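Local coordinates for protein enoyl-CoA hydratase (Mycobacterium tuberculosis, PDB 5KJP) that probably catalyses the reversible hydration of 2-enoyl-CoA thioesters to 3-hydroxyacyl-CoA, a step of fatty acid beta-oxidation, as a member of the crotonase superfamily, at residues Val17-Glu20 / Ile25-Ile28; Asn86-Val89 / Gly93-Phe96; Thr102-Ala107 / Glu202-Asn207; Val184-Glu189 / Leu194-Ala199. All coordinates share one frame; numbering follows the deposited sequence.

Interaction 1: Val17-Glu20 / Ile25-Ile28; sequences VLVE and ILII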
loop_
_atom_site.group_PDB
_atom_site.type_symbol
_atom_site.label_atom_id
_atom_site.label_comp_id
_atom_site.label_asym_id
_atom_site.label_seq_id
_atom_site.Cartn_x
_atom_site.Cartn_y
_atom_site.Cartn_z
ATOM N N VAL A 17 14.343 18.995 -25.150
ATOM C CA VAL A 17 14.077 19.146 -23.724
ATOM C C VAL A 17 14.517 20.541 -23.298
ATOM O O VAL A 17 15.681 20.913 -23.462
ATOM C CB VAL A 17 14.802 18.086 -22.864
ATOM C CG1 VAL A 17 14.577 18.365 -21.381
ATOM C CG2 VAL A 17 14.313 16.687 -23.217
ATOM N N LEU A 18 13.580 21.324 -22.775
ATOM C CA LEU A 18 13.898 22.671 -22.325
ATOM C C LEU A 18 14.104 22.670 -20.822
ATOM O O LEU A 18 13.438 21.926 -20.096
ATOM C CB LEU A 18 12.790 23.648 -22.709
ATOM C CG LEU A 18 12.479 23.728 -24.200
ATOM C CD1 LEU A 18 11.178 24.480 -24.410
ATOM C CD2 LEU A 18 13.628 24.406 -24.933
ATOM N N VAL A 19 15.029 23.504 -20.360
ATOM C CA VAL A 19 15.335 23.590 -18.941
ATOM C C VAL A 19 15.402 25.048 -18.507
ATOM O O VAL A 19 16.088 25.859 -19.132
ATOM C CB VAL A 19 16.666 22.876 -18.612
ATOM C CG1 VAL A 19 17.049 23.111 -17.191
ATOM C CG2 VAL A 19 16.545 21.376 -18.866
ATOM N N GLU A 20 14.678 25.378 -17.443
ATOM C CA GLU A 20 14.697 26.722 -16.883
ATOM C C GLU A 20 14.860 26.674 -15.376
ATOM O O GLU A 20 14.151 25.938 -14.692
ATOM C CB GLU A 20 13.416 27.478 -17.233
ATOM C CG GLU A 20 13.394 28.901 -16.697
ATOM C CD GLU A 20 12.004 29.511 -16.697
ATOM O OE1 GLU A 20 11.106 28.956 -17.367
ATOM O OE2 GLU A 20 11.816 30.550 -16.026
ATOM N N ILE A 25 14.446 25.974 -8.118
ATOM C CA ILE A 25 13.624 24.984 -8.802
ATOM C C ILE A 25 14.060 24.829 -10.254
ATOM O O ILE A 25 14.183 25.813 -10.989
ATOM C CB ILE A 25 12.129 25.359 -8.751
ATOM C CG1 ILE A 25 11.636 25.357 -7.303
ATOM C CG2 ILE A 25 11.295 24.386 -9.584
ATOM C CD1 ILE A 25 10.397 26.200 -7.082
ATOM N N LEU A 26 14.300 23.591 -10.671
ATOM C CA LEU A 26 14.617 23.336 -12.066
ATOM C C LEU A 26 13.369 22.874 -12.812
ATOM O O LEU A 26 12.824 21.811 -12.519
ATOM C CB LEU A 26 15.728 22.292 -12.192
ATOM C CG LEU A 26 16.368 22.261 -13.589
ATOM C CD1 LEU A 26 17.176 23.543 -13.820
ATOM C CD2 LEU A 26 17.221 21.010 -13.812
ATOM N N ILE A 27 12.911 23.670 -13.772
ATOM C CA ILE A 27 11.748 23.277 -14.569
ATOM C C ILE A 27 12.188 22.652 -15.892
ATOM O O ILE A 27 12.847 23.296 -16.716
ATOM C CB ILE A 27 10.820 24.466 -14.846
ATOM C CG1 ILE A 27 10.437 25.147 -13.526
ATOM C CG2 ILE A 27 9.577 24.007 -15.615
ATOM C CD1 ILE A 27 9.597 26.379 -13.716
ATOM N N ILE A 28 11.812 21.392 -16.073
ATOM C CA ILE A 28 12.220 20.587 -17.220
ATOM C C ILE A 28 11.006 20.323 -18.098
ATOM O O ILE A 28 10.015 19.745 -17.642
ATOM C CB ILE A 28 12.830 19.238 -16.776
ATOM C CG1 ILE A 28 13.906 19.462 -15.705
ATOM C CG2 ILE A 28 13.379 18.469 -17.979
ATOM C CD1 ILE A 28 14.197 18.230 -14.858
#
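The flat groups that meet here are the peptides of Glu-20 and Ile-27, joined by two backbone hydrogen bonds. Glu-20 N reaches Ile-27 O at 2.9 Å, in the plane of that carbonyl, and Ile-27 N returns a bond to Glu-20 O at 2.7 Å, almost in line with the C=O bond. One face of this small ladder carries Val-19 and Ile-28, a non-hydrogen-bonded pair, and the other carries Glu-20 and Ile-27. Beside the bonded pair, where Val-19 and Ile-28 face each other, Val-19 CA lies 3.4 Å from Ile-27 O in a CA-H...O contact, and Ile-28 CA makes a similar one with Leu-18 O. The strands are the arms of the antiparallel hairpin 17-22/25-30, which forms one edge of the six-stranded sheet of the crotonase fold; on its other side, 25-30 runs parallel to 62-67. Leu-26 comes obliquely to Val-19: with CG turned anti to the backbone N (chi1 -164°), it sets CD1 only 3.4 Å from Val-19 CG1, tighter than ordinary van der Waals contact. Val-17 and Ile-28 instead lie side by side, CG1 against CG2 at 3.6 Å. Helix 41-56 packs over this apolar face through Gln-53, Ala-50 and Met-51. Across the sheet, Ile-27 leans on Leu-194 of helix 193-205, while the carboxylate of exposed Glu-20 forms a salt bridge with Arg-22.

Interaction 2: Asn86-Val89 / Gly93-Phe96; sequences NVVV and GLGF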
loop_
_atom_site.group_PDB
_atom_site.type_symbol
_atom_site.label_atom_id
_atom_site.label_comp_id
_atom_site.label_asym_id
_atom_site.label_seq_id
_atom_site.Cartn_x
_atom_site.Cartn_y
_atom_site.Cartn_z
ATOM N N ASN A 86 18.993 5.300 -29.754
ATOM C CA ASN A 86 19.334 4.827 -28.418
ATOM C C ASN A 86 18.446 5.508 -27.390
ATOM O O ASN A 86 18.855 6.471 -26.738
ATOM C CB ASN A 86 20.809 5.079 -28.098
ATOM C CG ASN A 86 21.258 4.373 -26.829
ATOM O OD1 ASN A 86 20.649 3.390 -26.403
ATOM N ND2 ASN A 86 22.327 4.870 -26.218
ATOM N N VAL A 87 17.225 5.003 -27.257
ATOM C CA VAL A 87 16.225 5.623 -26.400
ATOM C C VAL A 87 16.327 5.126 -24.966
ATOM O O VAL A 87 16.375 5.922 -24.027
ATOM C CB VAL A 87 14.801 5.361 -26.919
ATOM C CG1 VAL A 87 13.797 6.171 -26.110
ATOM C CG2 VAL A 87 14.704 5.712 -28.391
ATOM N N VAL A 88 16.347 3.810 -24.792
ATOM C CA VAL A 88 16.487 3.236 -23.458
ATOM C C VAL A 88 17.967 3.072 -23.151
ATOM O O VAL A 88 18.607 2.124 -23.606
ATOM C CB VAL A 88 15.768 1.884 -23.323
ATOM C CG1 VAL A 88 15.893 1.360 -21.897
ATOM C CG2 VAL A 88 14.298 2.024 -23.710
ATOM N N VAL A 89 18.507 4.009 -22.383
ATOM C CA VAL A 89 19.947 4.081 -22.164
ATOM C C VAL A 89 20.397 3.227 -20.980
ATOM O O VAL A 89 19.841 3.322 -19.885
ATOM C CB VAL A 89 20.387 5.538 -21.938
ATOM C CG1 VAL A 89 21.866 5.606 -21.579
ATOM C CG2 VAL A 89 20.078 6.372 -23.175
ATOM N N GLY A 93 17.802 4.035 -18.232
ATOM C CA GLY A 93 16.480 3.660 -18.705
ATOM C C GLY A 93 15.893 4.683 -19.662
ATOM O O GLY A 93 16.599 5.259 -20.494
ATOM N N LEU A 94 14.588 4.904 -19.548
ATOM C CA LEU A 94 13.909 5.889 -20.369
ATOM C C LEU A 94 14.123 7.254 -19.742
ATOM O O LEU A 94 13.346 7.689 -18.892
ATOM C CB LEU A 94 12.416 5.566 -20.492
ATOM C CG LEU A 94 11.635 6.295 -21.589
ATOM C CD1 LEU A 94 12.071 5.808 -22.967
ATOM C CD2 LEU A 94 10.125 6.134 -21.393
ATOM N N GLY A 95 15.200 7.919 -20.140
ATOM C CA GLY A 95 15.576 9.173 -19.520
ATOM C C GLY A 95 16.210 8.963 -18.156
ATOM O O GLY A 95 17.414 9.156 -17.992
ATOM N N PHE A 96 15.401 8.557 -17.180
ATOM C CA PHE A 96 15.873 8.408 -15.809
ATOM C C PHE A 96 15.092 7.341 -15.028
ATOM O O PHE A 96 15.216 7.251 -13.810
ATOM C CB PHE A 96 15.782 9.754 -15.075
ATOM C CG PHE A 96 14.379 10.297 -14.978
ATOM C CD1 PHE A 96 13.823 11.023 -16.027
ATOM C CD2 PHE A 96 13.606 10.063 -13.847
ATOM C CE1 PHE A 96 12.523 11.511 -15.944
ATOM C CE2 PHE A 96 12.308 10.546 -13.758
ATOM C CZ PHE A 96 11.763 11.271 -14.805
#
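Val-87 and Leu-94 meet because each carries a carbon beside its own carbonyl carbon: CG1 of Val-87 stands anti to the backbone N, and CG of Leu-94 does likewise (chi1 -165°). The second leucine torsion, near 69°, then sends CD1 across to Val-87 CG1 at 3.6 Å, with the two side chains alongside and pointing the same way. Val-88 contributes more lightly. Its CG1 rests 4.0 Å from Gly-93 CA, and its other methyl lies at the margin of contact with the leucine.

The backbones are tied at Val-89 and Gly-93 by a pair of unequal hydrogen bonds. Gly-93 N donates to Val-89 O at 2.7 Å and approaches in the carbonyl plane. Val-89 N donates back to Gly-93 O at 3.0 Å, but from well above that carbonyl's plane, 37° out of it. The result is a very short antiparallel hairpin, 88-89 with 93-94, weakly bonded and separate from the large sheet of the crotonase fold. Gly-93 enters it with a positive phi, and Leu-94 beyond it is the centre of an inverse gamma turn, so the chain bends away soon after pairing.

Ser-44 of helix 41-56 pins the hairpin from outside: its OG is hydrogen-bonded to both Val-87 O and Gly-95 N. Leu-94 N is hydrogen-bonded to Thr-97 OG1. Met-76 touches Val-87, Val-88 and Leu-94, while Val-39 adds a further apolar neighbour to the leucine's buried side chain.

Interaction 3: Thr102-Ala107 / Glu202-Asn207; sequences TKPLIA and EKITAN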
loop_
_atom_site.group_PDB
_atom_site.type_symbol
_atom_site.label_atom_id
_atom_site.label_comp_id
_atom_site.label_asym_id
_atom_site.label_seq_id
_atom_site.Cartn_x
_atom_site.Cartn_y
_atom_site.Cartn_z
ATOM N N THR A 102 18.432 12.135 -6.925
ATOM C CA THR A 102 18.556 12.202 -5.475
ATOM C C THR A 102 17.617 13.254 -4.886
ATOM O O THR A 102 16.921 13.006 -3.902
ATOM C CB THR A 102 20.001 12.509 -5.084
ATOM O OG1 THR A 102 20.839 11.444 -5.550
ATOM C CG2 THR A 102 20.144 12.661 -3.569
ATOM N N LYS A 103 17.598 14.428 -5.505
ATOM C CA LYS A 103 16.737 15.514 -5.051
ATOM C C LYS A 103 15.286 15.257 -5.479
ATOM O O LYS A 103 15.045 14.460 -6.381
ATOM C CB LYS A 103 17.259 16.845 -5.594
ATOM C CG LYS A 103 18.604 17.236 -4.989
ATOM C CD LYS A 103 19.170 18.512 -5.611
ATOM C CE LYS A 103 20.569 18.790 -5.085
ATOM N NZ LYS A 103 21.250 19.867 -5.858
ATOM N N PRO A 104 14.312 15.915 -4.821
ATOM C CA PRO A 104 12.907 15.653 -5.166
ATOM C C PRO A 104 12.542 16.067 -6.594
ATOM O O PRO A 104 13.016 17.078 -7.124
ATOM C CB PRO A 104 12.125 16.492 -4.142
ATOM C CG PRO A 104 13.076 16.709 -3.017
ATOM C CD PRO A 104 14.433 16.807 -3.654
ATOM N N LEU A 105 11.705 15.243 -7.210
ATOM C CA LEU A 105 11.209 15.484 -8.549
ATOM C C LEU A 105 9.692 15.416 -8.552
ATOM O O LEU A 105 9.097 14.439 -8.088
ATOM C CB LEU A 105 11.789 14.461 -9.527
ATOM C CG LEU A 105 11.258 14.509 -10.958
ATOM C CD1 LEU A 105 11.600 15.838 -11.646
ATOM C CD2 LEU A 105 11.801 13.318 -11.740
ATOM N N ILE A 106 9.074 16.459 -9.085
ATOM C CA ILE A 106 7.626 16.521 -9.232
ATOM C C ILE A 106 7.261 16.425 -10.709
ATOM O O ILE A 106 7.828 17.147 -11.528
ATOM C CB ILE A 106 7.060 17.841 -8.662
ATOM C CG1 ILE A 106 7.424 17.993 -7.183
ATOM C CG2 ILE A 106 5.545 17.920 -8.877
ATOM C CD1 ILE A 106 7.411 19.441 -6.702
ATOM N N ALA A 107 6.328 15.540 -11.053
ATOM C CA ALA A 107 5.804 15.522 -12.416
ATOM C C ALA A 107 4.537 16.372 -12.505
ATOM O O ALA A 107 3.600 16.178 -11.728
ATOM C CB ALA A 107 5.528 14.085 -12.870
ATOM N N GLU A 202 7.970 24.963 -4.169
ATOM C CA GLU A 202 8.387 26.062 -3.300
ATOM C C GLU A 202 8.214 25.698 -1.824
ATOM O O GLU A 202 9.014 26.111 -0.985
ATOM C CB GLU A 202 7.620 27.346 -3.635
ATOM C CG GLU A 202 8.146 28.041 -4.892
ATOM C CD GLU A 202 7.311 29.232 -5.323
ATOM O OE1 GLU A 202 6.217 29.441 -4.757
ATOM O OE2 GLU A 202 7.758 29.966 -6.233
ATOM N N LYS A 203 7.184 24.919 -1.505
ATOM C CA LYS A 203 7.009 24.460 -0.131
ATOM C C LYS A 203 8.184 23.573 0.283
ATOM O O LYS A 203 8.692 23.673 1.403
ATOM C CB LYS A 203 5.678 23.718 0.031
ATOM C CG LYS A 203 4.462 24.640 -0.053
ATOM C CD LYS A 203 3.162 23.875 -0.276
ATOM C CE LYS A 203 2.704 23.162 0.988
ATOM N NZ LYS A 203 2.575 24.073 2.161
ATOM N N ILE A 204 8.640 22.729 -0.635
ATOM C CA ILE A 204 9.750 21.832 -0.347
ATOM C C ILE A 204 11.107 22.555 -0.328
ATOM O O ILE A 204 11.957 22.271 0.525
ATOM C CB ILE A 204 9.776 20.675 -1.360
ATOM C CG1 ILE A 204 8.494 19.846 -1.221
ATOM C CG2 ILE A 204 10.986 19.799 -1.129
ATOM C CD1 ILE A 204 8.276 18.850 -2.362
ATOM N N THR A 205 11.314 23.506 -1.239
ATOM C CA THR A 205 12.579 24.242 -1.258
ATOM C C THR A 205 12.734 25.140 -0.030
ATOM O O THR A 205 13.843 25.553 0.307
ATOM C CB THR A 205 12.739 25.107 -2.535
ATOM O OG1 THR A 205 11.708 26.101 -2.581
ATOM C CG2 THR A 205 12.659 24.246 -3.782
ATOM N N ALA A 206 11.625 25.438 0.644
ATOM C CA ALA A 206 11.675 26.275 1.837
ATOM C C ALA A 206 12.172 25.483 3.041
ATOM O O ALA A 206 12.516 26.060 4.072
ATOM C CB ALA A 206 10.304 26.877 2.132
ATOM N N ASN A 207 12.198 24.160 2.911
ATOM C CA ASN A 207 12.609 23.307 4.016
ATOM C C ASN A 207 14.095 22.967 3.913
ATOM O O ASN A 207 14.720 23.238 2.892
ATOM C CB ASN A 207 11.735 22.051 4.051
ATOM C CG ASN A 207 10.293 22.377 4.412
ATOM O OD1 ASN A 207 10.028 23.390 5.058
ATOM N ND2 ASN A 207 9.355 21.535 3.984
#
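Ile-204 carries the whole helix side of this contact, facing Pro-104 and Ile-106 in a purely apolar contact. Its closer partner is the proline: Ile-204 CG2 comes within 4.2 Å of Pro-104 CG, the two side chains running antiparallel past one another. The looser partner is Ile-106, whose CD1 lies 4.5 Å from Ile-204 CD1, methyl facing methyl at the limit of contact. The isoleucine spans both because CG2 stands anti to the backbone N, on the carbonyl side, whereas CG1 (chi1 -63°) carries CD1 toward the strand. Even the tighter half is modest packing, and no hydrogen bond crosses between the segments. In the crotonase fold the contact sets the C-terminal part of helix 193-205 against strand 105-109, an inner strand of the six-stranded sheet, and the proline just before it. Neighbours surround the three buried residues: Val-62 and Leu-126 touch both isoleucines, and Val-212 of helix 209-221 touches Ile-204 and Pro-104. The helix residues just before Ile-204 differ in character: Glu-202 and Lys-203 are exposed, and Lys-203 NZ forms a salt bridge with Asp-171 of a second subunit. That subunit also comes up to the buried residues, its Leu-168 packing on Pro-104 and its Thr-169 on Ile-204, while Asn-207 ND2 is hydrogen-bonded to Leu-168 O of the same neighbouring chain.

Interaction 4: Val184-Glu189 / Leu194-Ala199; sequences VNVLAE and LDAAIA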
loop_
_atom_site.group_PDB
_atom_site.type_symbol
_atom_site.label_atom_id
_atom_site.label_comp_id
_atom_site.label_asym_id
_atom_site.label_seq_id
_atom_site.Cartn_x
_atom_site.Cartn_y
_atom_site.Cartn_z
ATOM N N VAL A 184 -1.878 10.582 -7.569
ATOM C CA VAL A 184 -1.775 12.015 -7.810
ATOM C C VAL A 184 -1.877 12.763 -6.482
ATOM O O VAL A 184 -2.851 12.612 -5.745
ATOM C CB VAL A 184 -2.876 12.506 -8.782
ATOM C CG1 VAL A 184 -2.960 14.024 -8.773
ATOM C CG2 VAL A 184 -2.621 11.976 -10.206
ATOM N N ASN A 185 -0.859 13.559 -6.178
ATOM C CA ASN A 185 -0.835 14.357 -4.957
ATOM C C ASN A 185 -1.792 15.542 -5.000
ATOM O O ASN A 185 -2.520 15.812 -4.042
ATOM C CB ASN A 185 0.584 14.865 -4.703
ATOM C CG ASN A 185 1.558 13.742 -4.457
ATOM O OD1 ASN A 185 2.140 13.183 -5.393
ATOM N ND2 ASN A 185 1.730 13.389 -3.190
ATOM N N VAL A 186 -1.770 16.252 -6.121
ATOM C CA VAL A 186 -2.529 17.480 -6.280
ATOM C C VAL A 186 -3.281 17.467 -7.603
ATOM O O VAL A 186 -2.680 17.263 -8.661
ATOM C CB VAL A 186 -1.595 18.722 -6.231
ATOM C CG1 VAL A 186 -2.376 20.009 -6.540
ATOM C CG2 VAL A 186 -0.882 18.811 -4.876
ATOM N N LEU A 187 -4.595 17.658 -7.541
ATOM C CA LEU A 187 -5.395 17.851 -8.743
ATOM C C LEU A 187 -5.449 19.331 -9.069
ATOM O O LEU A 187 -5.773 20.145 -8.205
ATOM C CB LEU A 187 -6.809 17.312 -8.562
ATOM C CG LEU A 187 -7.031 15.814 -8.707
ATOM C CD1 LEU A 187 -8.457 15.488 -8.271
ATOM C CD2 LEU A 187 -6.776 15.383 -10.154
ATOM N N ALA A 188 -5.133 19.675 -10.311
ATOM C CA ALA A 188 -5.113 21.068 -10.735
ATOM C C ALA A 188 -6.177 21.323 -11.790
ATOM O O ALA A 188 -6.612 20.399 -12.478
ATOM C CB ALA A 188 -3.729 21.439 -11.275
ATOM N N GLU A 189 -6.616 22.576 -11.901
ATOM C CA GLU A 189 -7.468 22.974 -13.014
ATOM C C GLU A 189 -6.690 22.728 -14.304
ATOM O O GLU A 189 -5.467 22.875 -14.320
ATOM C CB GLU A 189 -7.889 24.446 -12.901
ATOM C CG GLU A 189 -8.878 24.733 -11.771
ATOM C CD GLU A 189 -10.080 23.817 -11.816
ATOM O OE1 GLU A 189 -10.711 23.722 -12.888
ATOM O OE2 GLU A 189 -10.384 23.180 -10.786
ATOM N N LEU A 194 1.396 22.965 -13.944
ATOM C CA LEU A 194 2.747 23.459 -13.685
ATOM C C LEU A 194 2.767 24.493 -12.549
ATOM O O LEU A 194 3.639 24.449 -11.683
ATOM C CB LEU A 194 3.353 24.058 -14.958
ATOM C CG LEU A 194 4.748 24.679 -14.833
ATOM C CD1 LEU A 194 5.716 23.714 -14.154
ATOM C CD2 LEU A 194 5.268 25.090 -16.205
ATOM N N ASP A 195 1.813 25.422 -12.544
ATOM C CA ASP A 195 1.747 26.403 -11.461
ATOM C C ASP A 195 1.478 25.740 -10.111
ATOM O O ASP A 195 2.075 26.110 -9.101
ATOM C CB ASP A 195 0.680 27.458 -11.744
ATOM C CG ASP A 195 1.262 28.735 -12.337
ATOM O OD1 ASP A 195 2.503 28.885 -12.344
ATOM O OD2 ASP A 195 0.474 29.592 -12.780
ATOM N N ALA A 196 0.579 24.763 -10.087
ATOM C CA ALA A 196 0.335 24.026 -8.851
ATOM C C ALA A 196 1.614 23.312 -8.401
ATOM O O ALA A 196 1.938 23.284 -7.209
ATOM C CB ALA A 196 -0.805 23.028 -9.029
ATOM N N ALA A 197 2.342 22.748 -9.361
ATOM C CA ALA A 197 3.594 22.044 -9.065
ATOM C C ALA A 197 4.676 22.994 -8.537
ATOM O O ALA A 197 5.456 22.626 -7.659
ATOM C CB ALA A 197 4.093 21.304 -10.307
ATOM N N ILE A 198 4.729 24.213 -9.068
ATOM C CA ILE A 198 5.686 25.194 -8.575
ATOM C C ILE A 198 5.371 25.544 -7.120
ATOM O O ILE A 198 6.278 25.658 -6.289
ATOM C CB ILE A 198 5.698 26.467 -9.453
ATOM C CG1 ILE A 198 6.288 26.154 -10.829
ATOM C CG2 ILE A 198 6.499 27.584 -8.787
ATOM C CD1 ILE A 198 6.060 27.257 -11.858
ATOM N N ALA A 199 4.085 25.681 -6.802
ATOM C CA ALA A 199 3.677 25.942 -5.422
ATOM C C ALA A 199 4.144 24.819 -4.501
ATOM O O ALA A 199 4.670 25.074 -3.413
ATOM C CB ALA A 199 2.166 26.117 -5.332
#
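Val-186 points its CB toward the helix and touches Ala-196 through one branch. From CB the side chain forks. CG1 stands anti to the backbone N (chi1 174°) and reaches Ala-196 CB at 4.2 Å; CG2, the other methyl, lies farther from the helix segment. Beyond the two segments, the valine also packs on Val-128 of strand 126-130, and Ala-196 rests on the same residue, so Val-128 adjoins both sides of the contact. Two positions along the strand, Ala-188 again turns toward the helix, and its single methyl meets Ala-196 CB at 4.0 Å. The methyl of Ala-196 thus receives both strand residues, and the contact consists of three small apolar side chains with no hydrogen bond across it. With only methyl groups between the backbones, Ala-188 CA and Ala-196 CA approach to 6.5 Å. Leu-187, between the two contacting strand residues, points away from the helix and packs on helix 175-180 through Ala-175, Glu-176 and His-179. At the start of the segment Asn-185 is held by polar bonds: OD1 accepts from Ile-127 N, and ND2 donates to Glu-165 OE1 and Ala-161 O of a second subunit. Strand 186-188 is the outermost strand of the six-stranded sheet within this chain, running parallel to 126-130, and helix 193-205 packs against the sheet face as one of the covering helices of the crotonase fold.

How the interactions relate
Interactions 1, 3 and 4 all belong to the six-stranded sheet: interaction 1 lies at one edge, interaction 3 on inner strand 105-109 and interaction 4 at the other edge. Helix 193-205 joins them. It supplies a segment to both 3 and 4, whose centres are about 13 Å apart, and touches interaction 1 through Ile-25 and Ile-27. Along the chain, 1 precedes 2, and 4 is nested inside the loop closed by 3. Interaction 2 stands apart, its centre about 26 Å from that of interaction 4, but Phe-96 CE2 packs on Leu-105 CD2 at 3.5 Å. One helix thus bridges distant strands; a second subunit meets its C-terminal part in interaction 3 and Asn-185 in interaction 4.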